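Long-range contacts in teichoic acid biosynthesis protein F (Staphylococcus epidermidis, PDB 3L7I), which takes part in teichoic acid biosynthesis, its modelled region pairing two parallel-sheet, Rossmann-like domains in the manner of the GT-B glycosyltransferase clan: residues 341-350 with 430-438; 354-365 with 383-391. All coordinates share one frame; numbering follows the deposited sequence.

Interaction 1: residues 341-350 with 430-438; sequences YDLTDKEDNV and YLNKKENQT
Tyr341 meets the 430-438 loop with its hydroxyl: Asn432 N donates to Tyr341 OH at 2.7 Å, approaching in the plane of the ring at its edge. With CG roughly anti to the backbone N (chi1 151°), the ring reaches toward the loop; Leu431 CD2 packs on Tyr341 CZ at 3.8 Å. The Asn432 and Asp345 side chains run alongside each other, pointing opposite ways, with planes nearly parallel (7°); Asn432 ND2 donates to Asp345 OD2 (3.2 Å) on its anti side, tilted out of the carboxylate plane. Lys434 NZ forms a salt bridge with Asp345 OD1, although the position of that oxygen is doubtful. Ser416 adds a further partner to each, through OG to Asp345 and through O to Lys434. Between these groups water 1 accepts from Lys434 NZ (2.8 Å), bonds to Tyr341 OH and lies 2.7 Å from Asn432 O. Gln437 OE1 takes Lys434 N on an in-plane lone pair (3.1 Å), a bond spanning the type I beta turn 434-437, while Gln437 NE2 binds Ala418 O. Tyr341, Asp345, Asn432, Lys434 and water 1 form a polar clasp joining helix 336-344 and the residues after it to the loop between strands 418-423 and 438-441 of a Rossmann-like domain.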
loop_
_atom_site.group_PDB
_atom_site.type_symbol
_atom_site.label_atom_id
_atom_site.label_comp_id
_atom_site.label_asym_id
_atom_site.label_seq_id
_atom_site.Cartn_x
_atom_site.Cartn_y
_atom_site.Cartn_z
ATOM N N TYR A 341 -13.638 13.868 -5.257
ATOM C CA TYR A 341 -14.336 14.393 -6.423
ATOM C C TYR A 341 -13.723 13.871 -7.709
ATOM O O TYR A 341 -14.445 13.492 -8.622
ATOM C CB TYR A 341 -14.314 15.921 -6.391
ATOM C CG TYR A 341 -14.343 16.571 -7.743
ATOM C CD1 TYR A 341 -15.546 16.870 -8.366
ATOM C CD2 TYR A 341 -13.169 16.902 -8.392
ATOM C CE1 TYR A 341 -15.580 17.462 -9.608
ATOM C CE2 TYR A 341 -13.188 17.496 -9.640
ATOM C CZ TYR A 341 -14.400 17.776 -10.242
ATOM O OH TYR A 341 -14.433 18.372 -11.480
ATOM N N ASP A 342 -12.391 13.849 -7.765
ATOM C CA ASP A 342 -11.648 13.362 -8.920
ATOM C C ASP A 342 -11.990 11.884 -9.149
ATOM O O ASP A 342 -11.892 11.367 -10.260
ATOM C CB ASP A 342 -10.145 13.563 -8.677
ATOM C CG ASP A 342 -9.300 13.451 -9.957
ATOM O OD1 ASP A 342 -9.819 13.722 -11.066
ATOM O OD2 ASP A 342 -8.098 13.096 -9.865
ATOM N N LEU A 343 -12.427 11.209 -8.094
ATOM C CA LEU A 343 -12.709 9.782 -8.189
ATOM C C LEU A 343 -14.074 9.468 -8.741
ATOM O O LEU A 343 -14.228 8.543 -9.534
ATOM C CB LEU A 343 -12.569 9.096 -6.825
ATOM C CG LEU A 343 -11.219 8.417 -6.585
ATOM C CD1 LEU A 343 -11.168 7.782 -5.214
ATOM C CD2 LEU A 343 -10.968 7.395 -7.671
ATOM N N THR A 344 -15.069 10.220 -8.302
ATOM C CA THR A 344 -16.446 9.852 -8.592
ATOM C C THR A 344 -17.018 10.741 -9.679
ATOM O O THR A 344 -18.217 10.700 -9.959
ATOM C CB THR A 344 -17.341 9.927 -7.330
ATOM O OG1 THR A 344 -17.501 11.297 -6.929
ATOM C CG2 THR A 344 -16.732 9.113 -6.177
ATOM N N ASP A 345 -16.165 11.547 -10.295
ATOM C CA ASP A 345 -16.652 12.460 -11.307
ATOM C C ASP A 345 -16.954 11.716 -12.590
ATOM O O ASP A 345 -16.058 11.405 -13.354
ATOM C CB ASP A 345 -15.658 13.586 -11.566
ATOM C CG ASP A 345 -16.201 14.612 -12.528
ATOM O OD1 ASP A 345 -17.419 14.895 -12.455
ATOM O OD2 ASP A 345 -15.418 15.123 -13.362
ATOM N N LYS A 346 -18.229 11.442 -12.818
ATOM C CA LYS A 346 -18.670 10.688 -13.976
ATOM C C LYS A 346 -19.460 11.615 -14.864
ATOM O O LYS A 346 -20.087 12.549 -14.388
ATOM C CB LYS A 346 -19.561 9.518 -13.530
ATOM C CG LYS A 346 -19.118 8.919 -12.200
ATOM C CD LYS A 346 -19.952 7.734 -11.721
ATOM C CE LYS A 346 -19.287 7.118 -10.473
ATOM N NZ LYS A 346 -19.927 5.836 -10.046
ATOM N N GLU A 347 -19.445 11.353 -16.158
ATOM C CA GLU A 347 -20.270 12.124 -17.070
ATOM C C GLU A 347 -21.760 12.032 -16.715
ATOM O O GLU A 347 -22.555 12.874 -17.121
ATOM C CB GLU A 347 -20.020 11.686 -18.510
ATOM C CG GLU A 347 -20.106 12.824 -19.504
ATOM C CD GLU A 347 -19.428 12.522 -20.839
ATOM O OE1 GLU A 347 -20.156 12.407 -21.858
ATOM O OE2 GLU A 347 -18.177 12.406 -20.881
ATOM N N ASP A 348 -22.139 11.024 -15.938
ATOM C CA ASP A 348 -23.547 10.836 -15.568
ATOM C C ASP A 348 -24.043 11.783 -14.469
ATOM O O ASP A 348 -25.229 11.801 -14.157
ATOM C CB ASP A 348 -23.805 9.386 -15.133
ATOM C CG ASP A 348 -24.295 8.498 -16.273
ATOM O OD1 ASP A 348 -25.100 8.991 -17.100
ATOM O OD2 ASP A 348 -23.889 7.303 -16.327
ATOM N N ASN A 349 -23.143 12.558 -13.873
ATOM C CA ASN A 349 -23.528 13.401 -12.745
ATOM C C ASN A 349 -24.214 14.682 -13.186
ATOM O O ASN A 349 -24.829 15.384 -12.379
ATOM C CB ASN A 349 -22.312 13.761 -11.895
ATOM C CG ASN A 349 -21.616 12.548 -11.322
ATOM O OD1 ASN A 349 -20.545 12.669 -10.720
ATOM N ND2 ASN A 349 -22.214 11.370 -11.498
ATOM N N VAL A 350 -24.092 14.978 -14.476
ATOM C CA VAL A 350 -24.529 16.256 -15.021
ATOM C C VAL A 350 -26.047 16.411 -15.062
ATOM O O VAL A 350 -26.729 15.726 -15.813
ATOM C CB VAL A 350 -23.964 16.477 -16.444
ATOM C CG1 VAL A 350 -24.653 17.643 -17.107
ATOM C CG2 VAL A 350 -22.467 16.694 -16.401
ATOM N N TYR A 430 -7.660 21.427 -11.660
ATOM C CA TYR A 430 -8.130 20.218 -10.998
ATOM C C TYR A 430 -9.647 20.031 -11.162
ATOM O O TYR A 430 -10.162 18.958 -10.890
ATOM C CB TYR A 430 -7.703 20.142 -9.519
ATOM C CG TYR A 430 -7.997 21.394 -8.725
ATOM C CD1 TYR A 430 -9.275 21.639 -8.228
ATOM C CD2 TYR A 430 -6.996 22.338 -8.480
ATOM C CE1 TYR A 430 -9.542 22.784 -7.500
ATOM C CE2 TYR A 430 -7.251 23.483 -7.759
ATOM C CZ TYR A 430 -8.529 23.712 -7.275
ATOM O OH TYR A 430 -8.802 24.869 -6.563
ATOM N N LEU A 431 -10.368 21.057 -11.600
ATOM C CA LEU A 431 -11.774 20.862 -11.969
ATOM C C LEU A 431 -11.864 20.184 -13.336
ATOM O O LEU A 431 -11.036 20.439 -14.215
ATOM C CB LEU A 431 -12.544 22.180 -11.939
ATOM C CG LEU A 431 -12.898 22.583 -10.511
ATOM C CD1 LEU A 431 -13.704 23.870 -10.424
ATOM C CD2 LEU A 431 -13.660 21.442 -9.878
ATOM N N ASN A 432 -12.846 19.310 -13.513
ATOM C CA ASN A 432 -12.925 18.492 -14.728
ATOM C C ASN A 432 -13.985 18.938 -15.711
ATOM O O ASN A 432 -15.169 18.655 -15.513
ATOM C CB ASN A 432 -13.221 17.037 -14.367
ATOM C CG ASN A 432 -12.056 16.358 -13.697
ATOM O OD1 ASN A 432 -10.888 16.530 -14.106
ATOM N ND2 ASN A 432 -12.352 15.579 -12.654
ATOM N N LYS A 433 -13.584 19.602 -16.786
ATOM C CA LYS A 433 -14.574 20.049 -17.763
ATOM C C LYS A 433 -14.862 18.965 -18.790
ATOM O O LYS A 433 -14.083 18.760 -19.729
ATOM C CB LYS A 433 -14.166 21.340 -18.460
ATOM C CG LYS A 433 -15.380 22.157 -18.814
ATOM C CD LYS A 433 -15.412 22.481 -20.292
ATOM C CE LYS A 433 -15.437 21.244 -21.182
ATOM N NZ LYS A 433 -16.303 21.463 -22.365
ATOM N N LYS A 434 -15.973 18.261 -18.608
ATOM C CA LYS A 434 -16.260 17.113 -19.452
ATOM C C LYS A 434 -16.979 17.511 -20.756
ATOM O O LYS A 434 -17.521 18.633 -20.858
ATOM C CB LYS A 434 -17.093 16.106 -18.680
ATOM C CG LYS A 434 -16.882 16.138 -17.203
ATOM C CD LYS A 434 -17.973 15.305 -16.566
ATOM C CE LYS A 434 -17.964 15.422 -15.059
ATOM N NZ LYS A 434 -18.670 16.617 -14.520
ATOM N N GLU A 435 -16.963 16.588 -21.729
ATOM C CA GLU A 435 -17.601 16.736 -23.041
ATOM C C GLU A 435 -19.043 17.158 -22.843
ATOM O O GLU A 435 -19.640 17.889 -23.624
ATOM C CB GLU A 435 -17.607 15.372 -23.727
ATOM C CG GLU A 435 -17.231 15.378 -25.191
ATOM C CD GLU A 435 -15.717 15.312 -25.393
ATOM O OE1 GLU A 435 -15.068 14.421 -24.779
ATOM O OE2 GLU A 435 -15.175 16.150 -26.166
ATOM N N ASN A 436 -19.575 16.630 -21.759
ATOM C CA ASN A 436 -20.923 16.789 -21.297
ATOM C C ASN A 436 -21.293 18.236 -20.977
ATOM O O ASN A 436 -22.451 18.625 -21.106
ATOM C CB ASN A 436 -20.996 15.988 -20.006
ATOM C CG ASN A 436 -22.306 15.314 -19.824
ATOM O OD1 ASN A 436 -23.032 15.104 -20.786
ATOM N ND2 ASN A 436 -22.630 14.957 -18.587
ATOM N N GLN A 437 -20.306 19.025 -20.545
ATOM C CA GLN A 437 -20.530 20.363 -19.974
ATOM C C GLN A 437 -20.071 21.516 -20.889
ATOM O O GLN A 437 -19.143 21.363 -21.699
ATOM C CB GLN A 437 -19.830 20.458 -18.607
ATOM C CG GLN A 437 -20.149 19.294 -17.657
ATOM C CD GLN A 437 -19.271 19.254 -16.400
ATOM O OE1 GLN A 437 -18.116 18.839 -16.447
ATOM N NE2 GLN A 437 -19.840 19.646 -15.265
ATOM N N THR A 438 -20.719 22.668 -20.758
ATOM C CA THR A 438 -20.345 23.828 -21.554
ATOM C C THR A 438 -19.709 24.911 -20.679
ATOM O O THR A 438 -20.351 25.405 -19.738
ATOM C CB THR A 438 -21.550 24.429 -22.276
ATOM O OG1 THR A 438 -22.165 23.428 -23.085
ATOM C CG2 THR A 438 -21.103 25.542 -23.180
HETATM O O HOH W 1 -16.713 18.278 -13.313
#

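Interaction 2: residues 354-365 with 383-391; sequences TIVFESFGGKNY and YRYIWSFKN
This is a parallel pairing of neighbouring strands, 354-358 and 384-389, the two strands of a beta-alpha-beta unit within the sheet of a Rossmann-like domain. Four backbone hydrogen bonds build the ladder, from Ile355 N to Arg384 O at one end to Ser388 N to Phe357 O (3.1 Å) at the other. On the face bearing Ile355, Phe357, Tyr385 and Trp387, aromatic groups dominate, and helix 367-379 covers part of it. Phe357 CB sits over the centre of one face of the Trp387 indole, a CH-pi contact 3.4 Å from the centroid of the six-membered ring; the Phe357 ring itself lies nearly parallel to the five-membered ring but slid aside. Tyr365, its CG anti to the backbone N (chi1 169°), sets its ring edge against the opposite face, a T-shaped pair with planes at 68°, while its hydroxyl binds Glu374. Water 2, in the indole plane at its edge, accepts from Ser359 N and lies 2.8 Å from both Asn364 O and Ser388 O.

The face carrying Val356 and Ile386 packs on helix 409-417. Here Ile386 CD1 lies over the centre of the Arg384 guanidinium, 3.5 Å above its plane, and Arg384 NE makes a weak bond to Thr354 OG1 (3.3 Å), the terminal guanidinium nitrogens pairing with Glu402 and Glu417. At the C-terminal end of the ladder, Ser388 OG donates to Glu358 OE1 at 2.8 Å from above the carboxylate plane, and Arg406 bridges to the same oxygen. Past the strand end, Gly362, at positive phi (86°), turns its carbonyl O to Lys390 N (2.8 Å). The chemistry is thus divided: aromatic packing holds Trp387 from both faces, whereas the charged ends of Glu358 and Arg384 are met by opposite charges and hydroxyls.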
loop_
_atom_site.group_PDB
_atom_site.type_symbol
_atom_site.label_atom_id
_atom_site.label_comp_id
_atom_site.label_asym_id
_atom_site.label_seq_id
_atom_site.Cartn_x
_atom_site.Cartn_y
_atom_site.Cartn_z
ATOM N N THR A 354 -28.624 22.715 -14.110
ATOM C CA THR A 354 -27.747 23.322 -13.108
ATOM C C THR A 354 -26.704 24.219 -13.779
ATOM O O THR A 354 -26.038 23.798 -14.720
ATOM C CB THR A 354 -26.999 22.245 -12.236
ATOM O OG1 THR A 354 -27.904 21.622 -11.312
ATOM C CG2 THR A 354 -25.855 22.876 -11.446
ATOM N N ILE A 355 -26.542 25.437 -13.273
ATOM C CA ILE A 355 -25.536 26.363 -13.789
ATOM C C ILE A 355 -24.665 26.949 -12.651
ATOM O O ILE A 355 -25.199 27.384 -11.629
ATOM C CB ILE A 355 -26.246 27.496 -14.554
ATOM C CG1 ILE A 355 -27.271 26.903 -15.516
ATOM C CG2 ILE A 355 -25.257 28.416 -15.291
ATOM C CD1 ILE A 355 -28.295 27.921 -15.971
ATOM N N VAL A 356 -23.338 26.940 -12.809
ATOM C CA VAL A 356 -22.445 27.605 -11.838
ATOM C C VAL A 356 -21.912 28.938 -12.320
ATOM O O VAL A 356 -21.562 29.078 -13.489
ATOM C CB VAL A 356 -21.184 26.782 -11.469
ATOM C CG1 VAL A 356 -21.051 26.609 -9.974
ATOM C CG2 VAL A 356 -21.129 25.452 -12.209
ATOM N N PHE A 357 -21.802 29.892 -11.398
ATOM C CA PHE A 357 -21.233 31.209 -11.678
ATOM C C PHE A 357 -20.087 31.493 -10.734
ATOM O O PHE A 357 -20.126 31.105 -9.566
ATOM C CB PHE A 357 -22.285 32.299 -11.503
ATOM C CG PHE A 357 -23.403 32.202 -12.476
ATOM C CD1 PHE A 357 -23.549 33.136 -13.478
ATOM C CD2 PHE A 357 -24.292 31.152 -12.412
ATOM C CE1 PHE A 357 -24.584 33.032 -14.394
ATOM C CE2 PHE A 357 -25.322 31.040 -13.319
ATOM C CZ PHE A 357 -25.473 31.984 -14.312
ATOM N N GLU A 358 -19.066 32.178 -11.230
ATOM C CA GLU A 358 -18.002 32.616 -10.359
ATOM C C GLU A 358 -17.343 33.780 -11.033
ATOM O O GLU A 358 -17.005 33.711 -12.201
ATOM C CB GLU A 358 -17.016 31.485 -10.167
ATOM C CG GLU A 358 -16.008 31.658 -9.065
ATOM C CD GLU A 358 -14.929 30.564 -9.134
ATOM O OE1 GLU A 358 -14.575 29.948 -8.082
ATOM O OE2 GLU A 358 -14.447 30.300 -10.273
ATOM N N SER A 359 -17.194 34.880 -10.322
ATOM C CA SER A 359 -16.384 35.957 -10.864
ATOM C C SER A 359 -15.132 36.182 -10.049
ATOM O O SER A 359 -15.117 36.001 -8.834
ATOM C CB SER A 359 -17.152 37.256 -11.023
ATOM O OG SER A 359 -17.652 37.706 -9.794
ATOM N N PHE A 360 -14.073 36.543 -10.768
ATOM C CA PHE A 360 -12.729 36.670 -10.218
ATOM C C PHE A 360 -12.295 35.582 -9.227
ATOM O O PHE A 360 -11.795 35.866 -8.150
ATOM C CB PHE A 360 -12.562 38.067 -9.681
ATOM C CG PHE A 360 -12.831 39.101 -10.717
ATOM C CD1 PHE A 360 -12.010 39.190 -11.839
ATOM C CD2 PHE A 360 -13.924 39.961 -10.601
ATOM C CE1 PHE A 360 -12.239 40.136 -12.808
ATOM C CE2 PHE A 360 -14.178 40.924 -11.574
ATOM C CZ PHE A 360 -13.333 41.019 -12.682
ATOM N N GLY A 361 -12.494 34.335 -9.625
ATOM C CA GLY A 361 -12.077 33.221 -8.807
ATOM C C GLY A 361 -12.756 33.257 -7.457
ATOM O O GLY A 361 -12.185 32.832 -6.446
ATOM N N GLY A 362 -13.977 33.783 -7.436
ATOM C CA GLY A 362 -14.812 33.664 -6.261
ATOM C C GLY A 362 -14.588 34.743 -5.224
ATOM O O GLY A 362 -14.903 34.547 -4.052
ATOM N N LYS A 363 -14.059 35.889 -5.636
ATOM C CA LYS A 363 -13.862 36.923 -4.658
ATOM C C LYS A 363 -15.142 37.681 -4.485
ATOM O O LYS A 363 -15.334 38.347 -3.493
ATOM C CB LYS A 363 -12.721 37.861 -5.043
ATOM C CG LYS A 363 -13.150 39.215 -5.607
ATOM C CD LYS A 363 -12.041 40.277 -5.474
ATOM C CE LYS A 363 -12.388 41.557 -6.254
ATOM N NZ LYS A 363 -11.275 42.598 -6.152
ATOM N N ASN A 364 -16.044 37.543 -5.437
ATOM C CA ASN A 364 -17.101 38.518 -5.594
ATOM C C ASN A 364 -18.357 37.970 -6.150
ATOM O O ASN A 364 -18.358 36.955 -6.833
ATOM C CB ASN A 364 -16.661 39.549 -6.617
ATOM C CG ASN A 364 -16.117 40.760 -5.983
ATOM O OD1 ASN A 364 -16.044 40.837 -4.752
ATOM N ND2 ASN A 364 -15.731 41.735 -6.793
ATOM N N TYR A 365 -19.435 38.689 -5.893
ATOM C CA TYR A 365 -20.603 38.590 -6.736
ATOM C C TYR A 365 -20.562 39.843 -7.587
ATOM O O TYR A 365 -20.863 40.924 -7.104
ATOM C CB TYR A 365 -21.872 38.529 -5.900
ATOM C CG TYR A 365 -23.118 38.686 -6.727
ATOM C CD1 TYR A 365 -23.548 37.668 -7.579
ATOM C CD2 TYR A 365 -23.856 39.868 -6.681
ATOM C CE1 TYR A 365 -24.685 37.820 -8.358
ATOM C CE2 TYR A 365 -24.987 40.036 -7.451
ATOM C CZ TYR A 365 -25.404 39.010 -8.288
ATOM O OH TYR A 365 -26.553 39.184 -9.039
ATOM N N TYR A 383 -34.303 27.238 -13.027
ATOM C CA TYR A 383 -33.092 26.426 -13.092
ATOM C C TYR A 383 -32.383 26.420 -11.734
ATOM O O TYR A 383 -32.620 27.308 -10.906
ATOM C CB TYR A 383 -32.141 26.964 -14.154
ATOM C CG TYR A 383 -32.566 26.740 -15.581
ATOM C CD1 TYR A 383 -32.373 27.726 -16.525
ATOM C CD2 TYR A 383 -33.139 25.545 -15.989
ATOM C CE1 TYR A 383 -32.731 27.543 -17.842
ATOM C CE2 TYR A 383 -33.506 25.348 -17.312
ATOM C CZ TYR A 383 -33.299 26.360 -18.235
ATOM O OH TYR A 383 -33.650 26.215 -19.560
ATOM N N ARG A 384 -31.524 25.429 -11.499
ATOM C CA ARG A 384 -30.724 25.432 -10.283
ATOM C C ARG A 384 -29.508 26.359 -10.466
ATOM O O ARG A 384 -28.555 26.021 -11.177
ATOM C CB ARG A 384 -30.294 24.014 -9.877
ATOM C CG ARG A 384 -29.590 23.961 -8.510
ATOM C CD ARG A 384 -29.680 22.592 -7.826
ATOM N NE ARG A 384 -28.495 21.747 -8.022
ATOM C CZ ARG A 384 -27.544 21.555 -7.103
ATOM N NH1 ARG A 384 -27.620 22.152 -5.911
ATOM N NH2 ARG A 384 -26.510 20.768 -7.377
ATOM N N TYR A 385 -29.554 27.538 -9.846
ATOM C CA TYR A 385 -28.423 28.459 -9.884
ATOM C C TYR A 385 -27.502 28.314 -8.666
ATOM O O TYR A 385 -27.957 28.321 -7.508
ATOM C CB TYR A 385 -28.907 29.889 -10.043
ATOM C CG TYR A 385 -29.641 30.110 -11.345
ATOM C CD1 TYR A 385 -28.952 30.396 -12.517
ATOM C CD2 TYR A 385 -31.022 30.021 -11.406
ATOM C CE1 TYR A 385 -29.618 30.596 -13.715
ATOM C CE2 TYR A 385 -31.703 30.222 -12.595
ATOM C CZ TYR A 385 -30.999 30.507 -13.751
ATOM O OH TYR A 385 -31.682 30.703 -14.938
ATOM N N ILE A 386 -26.204 28.167 -8.944
ATOM C CA ILE A 386 -25.199 28.034 -7.902
ATOM C C ILE A 386 -24.106 29.085 -8.079
ATOM O O ILE A 386 -23.602 29.275 -9.184
ATOM C CB ILE A 386 -24.591 26.637 -7.929
ATOM C CG1 ILE A 386 -25.693 25.600 -7.720
ATOM C CG2 ILE A 386 -23.565 26.482 -6.833
ATOM C CD1 ILE A 386 -25.317 24.177 -8.105
ATOM N N TRP A 387 -23.751 29.786 -7.002
ATOM C CA TRP A 387 -22.582 30.688 -7.004
ATOM C C TRP A 387 -21.425 30.167 -6.125
ATOM O O TRP A 387 -21.629 29.674 -5.013
ATOM C CB TRP A 387 -22.978 32.102 -6.577
ATOM C CG TRP A 387 -23.417 32.973 -7.731
ATOM C CD1 TRP A 387 -24.657 33.008 -8.327
ATOM C CD2 TRP A 387 -22.620 33.932 -8.422
ATOM N NE1 TRP A 387 -24.670 33.925 -9.350
ATOM C CE2 TRP A 387 -23.432 34.501 -9.432
ATOM C CE3 TRP A 387 -21.307 34.372 -8.281
ATOM C CZ2 TRP A 387 -22.960 35.473 -10.299
ATOM C CZ3 TRP A 387 -20.846 35.342 -9.137
ATOM C CH2 TRP A 387 -21.668 35.882 -10.136
ATOM N N SER A 388 -20.200 30.277 -6.623
ATOM C CA SER A 388 -19.039 29.814 -5.876
ATOM C C SER A 388 -18.252 31.010 -5.373
ATOM O O SER A 388 -17.999 31.917 -6.143
ATOM C CB SER A 388 -18.188 28.947 -6.791
ATOM O OG SER A 388 -16.809 29.124 -6.539
ATOM N N PHE A 389 -17.888 31.023 -4.089
ATOM C CA PHE A 389 -17.140 32.135 -3.456
ATOM C C PHE A 389 -16.008 31.598 -2.583
ATOM O O PHE A 389 -16.009 30.423 -2.239
ATOM C CB PHE A 389 -18.060 32.994 -2.561
ATOM C CG PHE A 389 -19.235 33.575 -3.286
ATOM C CD1 PHE A 389 -19.102 34.729 -4.030
ATOM C CD2 PHE A 389 -20.465 32.953 -3.243
ATOM C CE1 PHE A 389 -20.164 35.259 -4.708
ATOM C CE2 PHE A 389 -21.531 33.478 -3.927
ATOM C CZ PHE A 389 -21.375 34.646 -4.663
ATOM N N LYS A 390 -15.051 32.442 -2.206
ATOM C CA LYS A 390 -14.048 32.012 -1.249
ATOM C C LYS A 390 -14.687 32.020 0.106
ATOM O O LYS A 390 -14.457 31.137 0.916
ATOM C CB LYS A 390 -12.842 32.937 -1.233
ATOM C CG LYS A 390 -12.150 33.052 -2.552
ATOM C CD LYS A 390 -10.787 33.683 -2.362
ATOM C CE LYS A 390 -10.425 34.613 -3.531
ATOM N NZ LYS A 390 -9.504 35.750 -3.104
ATOM N N ASN A 391 -15.505 33.032 0.345
ATOM C CA ASN A 391 -16.172 33.203 1.628
ATOM C C ASN A 391 -17.638 33.555 1.462
ATOM O O ASN A 391 -18.005 34.711 1.542
ATOM C CB ASN A 391 -15.458 34.279 2.440
ATOM C CG ASN A 391 -14.036 33.879 2.797
ATOM O OD1 ASN A 391 -13.815 32.865 3.479
ATOM N ND2 ASN A 391 -13.059 34.669 2.338
HETATM O O HOH W 2 -17.797 34.357 -7.595
#

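Followed from the N terminus, the chain leaves helix 336-344 through the first segment of interaction 1 and, a few residues later, enters strand 354-358, the start of interaction 2. Helix 367-379 then carries it back to strand 384-389, so interaction 2 closes a short loop of 17 intervening residues, a beta-alpha-beta unit. Strand 402-405, helix 409-417 and strand 418-423 follow before residues 430-438 return to close interaction 1. The shorter loop lies wholly within the longer one, and the two do not cross. The centres of interactions 1 and 2 are about 17 Å apart. Side chains of both touch helix 409-417: interaction 2 through the sheet face bearing Val356 and Ile386, interaction 1 through Tyr341, Tyr430 and Leu431.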